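Local coordinates for alkaline phosphatase D (Bacillus subtilis, PDB 2YEQ), which hydrolyses phosphate esters, acting as a secreted phosphodiesterase and alkaline phosphatase whose active site holds iron and calcium, at residues A[12-16]-A[89-93]. Residues are numbered along the deposited sequence; the frame is centred on the assembly and turned at random.
Sequences GVASG and YYRFK. With PE5 (3,6,9,12,15,18,21,24-octaoxahexacosan-1-ol), chain P.
Tyr90 points its phenol at the backbone of strand 13-16, its ring long enough to span the two sheets and lodge its end between Val13 and Ser15. Tyr90 CE2 lies 3.8 Å from Val13 CG2, and Tyr90 CE1, on the other flank, is 3.8 Å from CB of Ser15, small enough to let the ring close in; both neighbours meet the ring obliquely. The Tyr90 hydroxyl sits over the Ala14 peptide, Tyr90 OH to Ala14 C 3.0 Å, at angles too poor for hydrogen bonding to its polar atoms. Instead a water in the ring plane hydrogen-bonds both Tyr90 OH and Ser15 OG, which is also hydrogen-bonded to Thr104 OG1. This is sheet-on-sheet packing in the N-terminal domain: strand 87-94, from a four-stranded antiparallel sheet, faces the larger mixed sheet containing 13-16, with Leu25 touching both rings. Branched Val13 serves two rings: with CG1 anti to the carbonyl carbon (chi1 -58°), that methyl meets the apolar edge of Phe92, 3.8 Å from Phe92 CD2. Replacing Tyr90 by alanine is likely to open a gap between Val13 and Ser15 and leave the water without one partner. Arg91 leaves strand 87-94 on its other side; NH2 is salt-bridged to Glu49, and NH1 donates to PE5 O1.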
loop_
_atom_site.group_PDB
_atom_site.type_symbol
_atom_site.label_atom_id
_atom_site.label_comp_id
_atom_site.label_asym_id
_atom_site.label_seq_id
_atom_site.Cartn_x
_atom_site.Cartn_y
_atom_site.Cartn_z
ATOM N N GLY A 12 -4.234 18.664 -3.950
ATOM C CA GLY A 12 -5.271 18.512 -2.936
ATOM C C GLY A 12 -4.744 18.504 -1.524
ATOM O O GLY A 12 -3.748 19.164 -1.185
ATOM N N VAL A 13 -5.440 17.750 -0.678
ATOM C CA VAL A 13 -5.122 17.629 0.717
ATOM C C VAL A 13 -5.176 16.159 1.135
ATOM O O VAL A 13 -5.636 15.297 0.372
ATOM C CB VAL A 13 -6.092 18.469 1.599
ATOM C CG1 VAL A 13 -6.053 19.981 1.203
ATOM C CG2 VAL A 13 -7.547 17.901 1.547
ATOM N N ALA A 14 -4.678 15.874 2.322
ATOM C CA ALA A 14 -4.667 14.497 2.827
ATOM C C ALA A 14 -4.568 14.537 4.324
ATOM O O ALA A 14 -4.188 15.560 4.911
ATOM C CB ALA A 14 -3.485 13.663 2.222
ATOM N N SER A 15 -4.934 13.426 4.951
ATOM C CA SER A 15 -4.727 13.249 6.381
ATOM C C SER A 15 -4.254 11.833 6.663
ATOM O O SER A 15 -4.433 10.917 5.871
ATOM C CB SER A 15 -6.009 13.544 7.185
ATOM O OG SER A 15 -7.000 12.535 6.982
ATOM N N GLY A 16 -3.664 11.642 7.820
ATOM C CA GLY A 16 -3.079 10.352 8.085
ATOM C C GLY A 16 -2.548 10.117 9.465
ATOM O O GLY A 16 -2.555 10.989 10.329
ATOM N N TYR A 89 -13.253 18.004 10.154
ATOM C CA TYR A 89 -12.980 18.590 8.858
ATOM C C TYR A 89 -11.768 19.487 8.999
ATOM O O TYR A 89 -11.507 20.032 10.096
ATOM C CB TYR A 89 -14.192 19.367 8.354
ATOM C CG TYR A 89 -15.374 18.457 8.179
ATOM C CD1 TYR A 89 -16.229 18.193 9.250
ATOM C CD2 TYR A 89 -15.603 17.813 6.971
ATOM C CE1 TYR A 89 -17.302 17.325 9.110
ATOM C CE2 TYR A 89 -16.671 16.936 6.812
ATOM C CZ TYR A 89 -17.520 16.698 7.891
ATOM O OH TYR A 89 -18.589 15.835 7.768
ATOM N N TYR A 90 -11.018 19.627 7.907
ATOM C CA TYR A 90 -9.820 20.444 7.922
ATOM C C TYR A 90 -9.634 21.147 6.596
ATOM O O TYR A 90 -10.130 20.694 5.563
ATOM C CB TYR A 90 -8.586 19.594 8.308
ATOM C CG TYR A 90 -8.233 18.532 7.283
ATOM C CD1 TYR A 90 -8.828 17.281 7.326
ATOM C CD2 TYR A 90 -7.288 18.783 6.279
ATOM C CE1 TYR A 90 -8.519 16.321 6.393
ATOM C CE2 TYR A 90 -6.972 17.822 5.346
ATOM C CZ TYR A 90 -7.576 16.600 5.398
ATOM O OH TYR A 90 -7.297 15.653 4.459
ATOM N N ARG A 91 -8.915 22.269 6.628
ATOM C CA ARG A 91 -8.551 22.982 5.404
ATOM C C ARG A 91 -7.368 23.887 5.659
ATOM O O ARG A 91 -7.035 24.187 6.808
ATOM C CB ARG A 91 -9.727 23.805 4.868
ATOM C CG ARG A 91 -10.023 24.977 5.734
ATOM C CD ARG A 91 -11.126 25.856 5.164
ATOM N NE ARG A 91 -11.501 26.840 6.173
ATOM C CZ ARG A 91 -12.535 27.665 6.070
ATOM N NH1 ARG A 91 -13.328 27.621 5.005
ATOM N NH2 ARG A 91 -12.783 28.520 7.055
ATOM N N PHE A 92 -6.745 24.304 4.565
ATOM C CA PHE A 92 -5.586 25.170 4.607
ATOM C C PHE A 92 -5.904 26.465 3.881
ATOM O O PHE A 92 -6.734 26.491 2.976
ATOM C CB PHE A 92 -4.395 24.512 3.897
ATOM C CG PHE A 92 -3.954 23.212 4.503
ATOM C CD1 PHE A 92 -3.003 23.190 5.514
ATOM C CD2 PHE A 92 -4.471 22.014 4.052
ATOM C CE1 PHE A 92 -2.572 21.993 6.052
ATOM C CE2 PHE A 92 -4.048 20.791 4.604
ATOM C CZ PHE A 92 -3.098 20.794 5.600
ATOM N N LYS A 93 -5.170 27.514 4.232
ATOM C CA LYS A 93 -5.265 28.808 3.562
ATOM C C LYS A 93 -3.856 29.365 3.432
ATOM O O LYS A 93 -3.100 29.345 4.397
ATOM C CB LYS A 93 -6.124 29.749 4.395
ATOM C CG LYS A 93 -6.454 31.068 3.765
ATOM C CD LYS A 93 -6.967 32.044 4.846
ATOM C CE LYS A 93 -7.809 33.183 4.275
ATOM N NZ LYS A 93 -8.668 33.817 5.324
HETATM C C50 PE5 P . -15.613 30.530 6.679
HETATM O O1 PE5 P . -15.704 29.720 5.504
HETATM C C1 PE5 P . -16.449 28.507 5.697
HETATM C C2 PE5 P . -16.601 27.746 4.377
HETATM O O2 PE5 P . -16.062 26.416 4.476
HETATM C C3 PE5 P . -16.157 25.615 3.277
HETATM C C4 PE5 P . -14.948 25.774 2.335
HETATM O O3 PE5 P . -13.732 26.156 2.985
HETATM O O HOH W 1 -8.553 13.170 4.792
#